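Local atomic coordinates of putative uncharacterized protein (Streptococcus mutans, PDB entry 3BGK), a protein that probably dehydrates the S-form of NAD(P)HX, a damaged hydrated form of NAD(P)H, at the expense of ADP, which is converted to AMP and phosphate. Residues L62-N67 and F111-K116; L135-L140 and A164-A169. All coordinates share one frame; numbering follows the deposited sequence.

Interaction 1: L62-N67 and F111-K116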
ATOM      1  N   LEU A  62      -9.625  21.534   2.086  1.00 11.34           N
ATOM      2  CA  LEU A  62     -10.273  20.543   2.924  1.00 10.74           C
ATOM      3  C   LEU A  62     -11.236  19.711   2.067  1.00 10.57           C
ATOM      4  O   LEU A  62     -12.093  20.251   1.354  1.00 10.32           O
ATOM      5  CB  LEU A  62     -10.985  21.203   4.120  1.00 10.62           C
ATOM      6  CG  LEU A  62     -11.838  20.310   5.041  1.00 10.36           C
ATOM      7  CD1 LEU A  62     -10.996  19.376   5.899  1.00  9.56           C
ATOM      8  CD2 LEU A  62     -12.765  21.130   5.915  1.00  9.38           C
ATOM      9  N   LEU A  63     -11.075  18.392   2.123  1.00 10.17           N
ATOM     10  CA  LEU A  63     -11.958  17.479   1.415  1.00  9.67           C
ATOM     11  C   LEU A  63     -12.861  16.851   2.449  1.00  9.51           C
ATOM     12  O   LEU A  63     -12.408  16.526   3.542  1.00  9.96           O
ATOM     13  CB  LEU A  63     -11.161  16.402   0.677  1.00  9.63           C
ATOM     14  CG  LEU A  63     -10.468  16.803  -0.628  1.00  9.75           C
ATOM     15  CD1 LEU A  63      -9.185  17.563  -0.380  1.00 10.04           C
ATOM     16  CD2 LEU A  63     -10.194  15.585  -1.472  1.00  9.95           C
ATOM     17  N   ILE A  64     -14.138  16.713   2.117  1.00  9.17           N
ATOM     18  CA  ILE A  64     -15.120  16.151   3.027  1.00  9.00           C
ATOM     19  C   ILE A  64     -15.934  15.125   2.258  1.00  9.30           C
ATOM     20  O   ILE A  64     -16.632  15.469   1.310  1.00  9.42           O
ATOM     21  CB  ILE A  64     -16.050  17.244   3.607  1.00  8.97           C
ATOM     22  CG1 ILE A  64     -15.230  18.358   4.261  1.00  8.60           C
ATOM     23  CG2 ILE A  64     -17.045  16.646   4.598  1.00  8.07           C
ATOM     24  CD1 ILE A  64     -16.017  19.605   4.548  1.00  8.94           C
ATOM     25  N   GLY A  65     -15.824  13.868   2.666  1.00  9.49           N
ATOM     26  CA  GLY A  65     -16.480  12.768   1.977  1.00 10.26           C
ATOM     27  C   GLY A  65     -15.911  11.435   2.420  1.00 10.93           C
ATOM     28  O   GLY A  65     -15.340  11.327   3.499  1.00 10.69           O
ATOM     29  N   GLY A  66     -16.068  10.411   1.586  1.00 11.65           N
ATOM     30  CA  GLY A  66     -15.559   9.086   1.919  1.00 12.58           C
ATOM     31  C   GLY A  66     -16.303   8.512   3.099  1.00 13.41           C
ATOM     32  O   GLY A  66     -15.754   7.729   3.880  1.00 13.59           O
ATOM     33  N   ASN A  67     -17.558   8.934   3.232  1.00 14.11           N
ATOM     34  CA  ASN A  67     -18.468   8.372   4.206  1.00 14.56           C
ATOM     35  C   ASN A  67     -18.728   6.929   3.810  1.00 14.99           C
ATOM     36  O   ASN A  67     -18.843   6.619   2.617  1.00 14.71           O
ATOM     37  CB  ASN A  67     -19.772   9.165   4.219  1.00 14.52           C
ATOM     38  CG  ASN A  67     -20.674   8.814   5.393  1.00 15.02           C
ATOM     39  OD1 ASN A  67     -20.292   8.065   6.300  1.00 15.53           O
ATOM     40  ND2 ASN A  67     -21.885   9.366   5.381  1.00 14.80           N
ATOM     41  N   PHE A 111      -9.168  13.132   9.481  1.00 17.99           N
ATOM     42  CA  PHE A 111      -9.854  12.982  10.763  1.00 18.57           C
ATOM     43  C   PHE A 111     -11.288  12.503  10.567  1.00 19.39           C
ATOM     44  O   PHE A 111     -11.810  12.493   9.450  1.00 19.39           O
ATOM     45  CB  PHE A 111      -9.805  14.288  11.586  1.00 18.19           C
ATOM     46  CG  PHE A 111     -10.551  15.438  10.958  1.00 17.09           C
ATOM     47  CD1 PHE A 111     -11.806  15.799  11.420  1.00 16.43           C
ATOM     48  CD2 PHE A 111     -10.001  16.158   9.904  1.00 16.08           C
ATOM     49  CE1 PHE A 111     -12.501  16.857  10.843  1.00 15.94           C
ATOM     50  CE2 PHE A 111     -10.693  17.214   9.319  1.00 15.44           C
ATOM     51  CZ  PHE A 111     -11.940  17.565   9.791  1.00 15.41           C
ATOM     52  N   ASP A 112     -11.905  12.099  11.671  1.00 20.63           N
ATOM     53  CA  ASP A 112     -13.286  11.648  11.698  1.00 21.82           C
ATOM     54  C   ASP A 112     -14.201  12.846  11.474  1.00 22.49           C
ATOM     55  O   ASP A 112     -14.184  13.814  12.242  1.00 22.50           O
ATOM     56  CB  ASP A 112     -13.569  11.008  13.059  1.00 21.92           C
ATOM     57  CG  ASP A 112     -14.833  10.166  13.071  1.00 23.14           C
ATOM     58  OD1 ASP A 112     -15.726  10.359  12.214  1.00 24.44           O
ATOM     59  OD2 ASP A 112     -14.939   9.308  13.973  1.00 24.62           O
HETATM   60  N   MSE A 113     -15.002  12.780  10.419  1.00 23.45           N
HETATM   61  CA  MSE A 113     -15.913  13.877  10.103  1.00 24.72           C
HETATM   62  C   MSE A 113     -17.003  14.117  11.158  1.00 24.88           C
HETATM   63  O   MSE A 113     -17.615  15.187  11.167  1.00 24.97           O
HETATM   64  CB  MSE A 113     -16.510  13.723   8.699  1.00 25.09           C
HETATM   65  CG  MSE A 113     -17.274  12.429   8.460  1.00 27.64           C
HETATM   66 SE   MSE A 113     -18.029  12.303   6.658  1.00 33.99          SE
HETATM   67  CE  MSE A 113     -18.945  13.984   6.575  1.00 29.00           C
ATOM     68  N   VAL A 114     -17.232  13.140  12.046  1.00 25.23           N
ATOM     69  CA  VAL A 114     -18.209  13.300  13.145  1.00 25.55           C
ATOM     70  C   VAL A 114     -17.706  14.258  14.223  1.00 25.67           C
ATOM     71  O   VAL A 114     -18.490  14.744  15.044  1.00 25.73           O
ATOM     72  CB  VAL A 114     -18.632  11.951  13.831  1.00 25.53           C
ATOM     73  CG1 VAL A 114     -18.989  10.881  12.801  1.00 25.63           C
ATOM     74  CG2 VAL A 114     -17.560  11.453  14.787  1.00 25.66           C
ATOM     75  N   GLU A 115     -16.399  14.514  14.220  1.00 25.83           N
ATOM     76  CA  GLU A 115     -15.786  15.411  15.194  1.00 25.90           C
ATOM     77  C   GLU A 115     -16.095  16.859  14.813  1.00 25.75           C
ATOM     78  O   GLU A 115     -15.355  17.499  14.063  1.00 25.70           O
ATOM     79  CB  GLU A 115     -14.282  15.126  15.334  1.00 25.99           C
ATOM     80  CG  GLU A 115     -13.998  13.779  16.030  1.00 26.87           C
ATOM     81  CD  GLU A 115     -12.584  13.240  15.813  1.00 27.84           C
ATOM     82  OE1 GLU A 115     -11.923  13.629  14.824  1.00 28.43           O
ATOM     83  OE2 GLU A 115     -12.135  12.412  16.638  1.00 27.84           O
ATOM     84  N   LYS A 116     -17.212  17.350  15.351  1.00 25.51           N
ATOM     85  CA  LYS A 116     -17.824  18.611  14.934  1.00 25.17           C
ATOM     86  C   LYS A 116     -16.933  19.834  15.120  1.00 24.84           C
ATOM     87  O   LYS A 116     -16.883  20.702  14.245  1.00 24.83           O
ATOM     88  CB  LYS A 116     -19.157  18.821  15.666  1.00 25.28           C
TER
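The phenyl ring of Phe111 turns an edge to Leu62: methyl CD1 of Leu62 lies near the ring plane, 4.1 Å from Phe111 CE2, and the two side chains cross at about a right angle. Beyond the segments, Leu119 and Gln122 of helix 116-125 also pack on this ring, as does Tyr68 of a second subunit. Met113, a selenomethionine, has the largest share of the buried surface. Its CG sits between the backbone N and the carbonyl carbon (chi1 58°), and a bend at chi3 (-51°) leaves the terminal methyl CE 3.8 Å from CG2 of Ile64. One bond back from that methyl, SE lies 4.3 Å from both CB of Asn67 and the carbonyl O of Gly65. Met113 and Val114 are the central residues of a type I turn from Asp112 to Glu115, within which Asp112 OD1 accepts from Val114 N (3.2 Å), above the carboxylate plane, to form an Asx turn. Strand 88-93 separates strands 60-64 and 109-112 in the parallel part of the sheet, so the two segments meet mainly through side chains. Thr144 of helix 139-151 packs on both Ile64 and Met113, and Ile123 of helix 116-125 on Leu62.

Interaction 2: L135-L140 and A164-A169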
ATOM      1  N   LEU A 135     -19.711  11.255  -0.004  1.00 25.54           N
ATOM      2  CA  LEU A 135     -20.374  11.799   1.184  1.00 26.14           C
ATOM      3  C   LEU A 135     -21.590  10.962   1.603  1.00 26.74           C
ATOM      4  O   LEU A 135     -21.898  10.858   2.790  1.00 26.63           O
ATOM      5  CB  LEU A 135     -20.795  13.258   0.941  1.00 26.00           C
ATOM      6  CG  LEU A 135     -21.365  14.115   2.086  1.00 25.24           C
ATOM      7  CD1 LEU A 135     -20.358  14.290   3.219  1.00 24.94           C
ATOM      8  CD2 LEU A 135     -21.814  15.471   1.575  1.00 24.05           C
ATOM      9  N   ALA A 136     -22.256  10.364   0.614  1.00 27.59           N
ATOM     10  CA  ALA A 136     -23.543   9.679   0.798  1.00 28.39           C
ATOM     11  C   ALA A 136     -24.646  10.657   1.228  1.00 28.95           C
ATOM     12  O   ALA A 136     -24.469  11.880   1.147  1.00 28.88           O
ATOM     13  CB  ALA A 136     -23.422   8.489   1.769  1.00 28.31           C
ATOM     14  N   GLU A 137     -25.782  10.117   1.665  1.00 29.63           N
ATOM     15  CA  GLU A 137     -26.972  10.932   1.912  1.00 30.39           C
ATOM     16  C   GLU A 137     -27.646  10.662   3.255  1.00 30.53           C
ATOM     17  O   GLU A 137     -28.704  11.228   3.541  1.00 30.59           O
ATOM     18  CB  GLU A 137     -27.973  10.784   0.756  1.00 30.48           C
ATOM     19  CG  GLU A 137     -27.547  11.536  -0.500  1.00 31.87           C
ATOM     20  CD  GLU A 137     -28.433  11.268  -1.701  1.00 33.45           C
ATOM     21  OE1 GLU A 137     -29.655  11.535  -1.627  1.00 33.77           O
ATOM     22  OE2 GLU A 137     -27.895  10.805  -2.731  1.00 34.22           O
ATOM     23  N   ASP A 138     -27.023   9.812   4.074  1.00 30.85           N
ATOM     24  CA  ASP A 138     -27.548   9.464   5.404  1.00 31.18           C
ATOM     25  C   ASP A 138     -27.560  10.653   6.378  1.00 31.22           C
ATOM     26  O   ASP A 138     -27.287  11.792   5.983  1.00 31.43           O
ATOM     27  CB  ASP A 138     -26.791   8.260   5.999  1.00 31.28           C
ATOM     28  CG  ASP A 138     -25.294   8.515   6.166  1.00 31.56           C
ATOM     29  OD1 ASP A 138     -24.590   7.581   6.612  1.00 31.62           O
ATOM     30  OD2 ASP A 138     -24.816   9.633   5.855  1.00 32.02           O
ATOM     31  N   ASP A 139     -27.878  10.388   7.643  1.00 31.22           N
ATOM     32  CA  ASP A 139     -27.972  11.453   8.642  1.00 31.33           C
ATOM     33  C   ASP A 139     -26.645  12.173   8.901  1.00 31.08           C
ATOM     34  O   ASP A 139     -26.621  13.397   9.028  1.00 30.97           O
ATOM     35  CB  ASP A 139     -28.592  10.933   9.944  1.00 31.51           C
ATOM     36  CG  ASP A 139     -30.116  10.871   9.882  1.00 32.52           C
ATOM     37  OD1 ASP A 139     -30.721  11.704   9.164  1.00 32.69           O
ATOM     38  OD2 ASP A 139     -30.710   9.994  10.556  1.00 33.63           O
ATOM     39  N   LEU A 140     -25.553  11.414   8.955  1.00 30.90           N
ATOM     40  CA  LEU A 140     -24.218  11.995   9.141  1.00 30.78           C
ATOM     41  C   LEU A 140     -23.832  12.963   8.012  1.00 30.49           C
ATOM     42  O   LEU A 140     -23.194  13.985   8.261  1.00 30.55           O
ATOM     43  CB  LEU A 140     -23.152  10.898   9.311  1.00 30.76           C
ATOM     44  CG  LEU A 140     -21.681  11.326   9.442  1.00 31.00           C
ATOM     45  CD1 LEU A 140     -21.457  12.269  10.630  1.00 30.62           C
ATOM     46  CD2 LEU A 140     -20.757  10.115   9.522  1.00 30.87           C
ATOM     47  N   ALA A 164     -23.537  15.500  -2.744  1.00 18.01           N
ATOM     48  CA  ALA A 164     -23.753  16.806  -2.124  1.00 18.46           C
ATOM     49  C   ALA A 164     -24.594  17.726  -3.015  1.00 18.81           C
ATOM     50  O   ALA A 164     -25.158  18.700  -2.539  1.00 18.62           O
ATOM     51  CB  ALA A 164     -22.428  17.453  -1.754  1.00 18.36           C
ATOM     52  N   ILE A 165     -24.674  17.410  -4.305  1.00 19.86           N
ATOM     53  CA  ILE A 165     -25.561  18.124  -5.218  1.00 21.01           C
ATOM     54  C   ILE A 165     -27.020  17.828  -4.867  1.00 22.04           C
ATOM     55  O   ILE A 165     -27.846  18.743  -4.819  1.00 22.00           O
ATOM     56  CB  ILE A 165     -25.273  17.781  -6.699  1.00 20.84           C
ATOM     57  CG1 ILE A 165     -23.862  18.230  -7.106  1.00 20.40           C
ATOM     58  CG2 ILE A 165     -26.319  18.409  -7.615  1.00 21.20           C
ATOM     59  CD1 ILE A 165     -23.685  19.737  -7.287  1.00 19.04           C
ATOM     60  N   ASN A 166     -27.321  16.552  -4.609  1.00 23.54           N
ATOM     61  CA  ASN A 166     -28.633  16.137  -4.091  1.00 24.87           C
ATOM     62  C   ASN A 166     -28.965  16.807  -2.757  1.00 25.84           C
ATOM     63  O   ASN A 166     -30.109  17.189  -2.511  1.00 26.35           O
ATOM     64  CB  ASN A 166     -28.699  14.621  -3.900  1.00 24.76           C
ATOM     65  CG  ASN A 166     -28.207  13.848  -5.105  1.00 25.01           C
ATOM     66  OD1 ASN A 166     -28.524  14.179  -6.247  1.00 25.58           O
ATOM     67  ND2 ASN A 166     -27.438  12.797  -4.851  1.00 24.92           N
ATOM     68  N   LEU A 167     -27.956  16.929  -1.896  1.00 26.99           N
ATOM     69  CA  LEU A 167     -28.113  17.540  -0.578  1.00 28.01           C
ATOM     70  C   LEU A 167     -28.373  19.032  -0.687  1.00 28.94           C
ATOM     71  O   LEU A 167     -29.161  19.589   0.079  1.00 29.22           O
ATOM     72  CB  LEU A 167     -26.881  17.266   0.290  1.00 27.79           C
ATOM     73  CG  LEU A 167     -26.963  16.168   1.353  1.00 27.70           C
ATOM     74  CD1 LEU A 167     -27.651  14.917   0.843  1.00 27.68           C
ATOM     75  CD2 LEU A 167     -25.569  15.839   1.871  1.00 26.97           C
ATOM     76  N   LEU A 168     -27.707  19.675  -1.642  1.00 30.13           N
ATOM     77  CA  LEU A 168     -27.948  21.080  -1.941  1.00 31.31           C
ATOM     78  C   LEU A 168     -29.361  21.271  -2.504  1.00 32.23           C
ATOM     79  O   LEU A 168     -30.008  22.286  -2.236  1.00 32.27           O
ATOM     80  CB  LEU A 168     -26.885  21.610  -2.913  1.00 31.17           C
ATOM     81  CG  LEU A 168     -27.004  23.035  -3.470  1.00 31.34           C
ATOM     82  CD1 LEU A 168     -26.849  24.079  -2.375  1.00 31.47           C
ATOM     83  CD2 LEU A 168     -25.996  23.271  -4.587  1.00 31.02           C
ATOM     84  N   ALA A 169     -29.834  20.274  -3.258  1.00 33.35           N
ATOM     85  CA  ALA A 169     -31.153  20.314  -3.907  1.00 34.46           C
ATOM     86  C   ALA A 169     -32.341  20.253  -2.935  1.00 35.17           C
ATOM     87  O   ALA A 169     -33.349  20.928  -3.149  1.00 35.19           O
ATOM     88  CB  ALA A 169     -31.266  19.206  -4.960  1.00 34.40           C
TER
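The loop leading into helix 139-151 of the alpha/beta sandwich packs on the short helix 163-170, with Leu135, Glu137, Asn166 and Leu167 carrying most of the contact. Methyl CD2 of Leu135 rests against two residues of the helix, 3.8 Å from CD2 of Leu167 and 3.9 Å from CB of Ala164. Its CG stands opposite the backbone N (chi1 -173°), and the whole side chain is buried. Leu167 splits its two methyls between partners: while CD2 meets Leu135, CD1 lies 3.6 Å from CG of Glu137, touching the aliphatic part of an otherwise polar chain. Each helix follows a strand of the central sheet, 128-131 and 157-161 respectively, and these strands are parallel neighbours, so the contact joins the strand-to-helix connection of one beta-alpha unit to the helix of the next. Glu137 runs extended beyond CG, which carries its carboxylate past Leu167 to Asn166; Glu137 is exposed, Asn166 partly so. There Asn166 ND2 donates to Glu137 OE2 over 2.9 Å, but the N-H...O angle of 127° makes the bond weak, and the carboxylate and amide planes are turned 45° apart. The two side chains cross at about a right angle, with Asn166 CB also 4.0 Å from Glu137 OE1. Asp138 is the N-cap of helix 139-151, its OD2 accepting from the backbone N of Ala141, while the carbonyl O of Ala136 is bonded to the hydroxyl of Ser163 at the start of the partner helix.

In the fold
Interactions 1 and 2 follow one another along the chain, their centres 13 Å apart, and they share a border. Asn67 ND2 of interaction 1 is 3.0 Å from the carbonyl O of Leu135 in interaction 2, a probable hydrogen bond between the two loops. Apolar groups close the same border: Met113 CE lies 3.7 Å from Leu135 CD1, and Val114 CG1 lies 3.6 Å from Leu140 CD1. Gly134, predicted to bind (6S)-NADPHX, directly precedes Leu135, and its side-chain position is about 5 Å from that of Gly65. Two more residues predicted to bind it lie farther off, between side-chain positions: Ala73 about 7 Å from Gly65 and His186 about 8 Å from Asn166, so both contacts probably flank the substrate site.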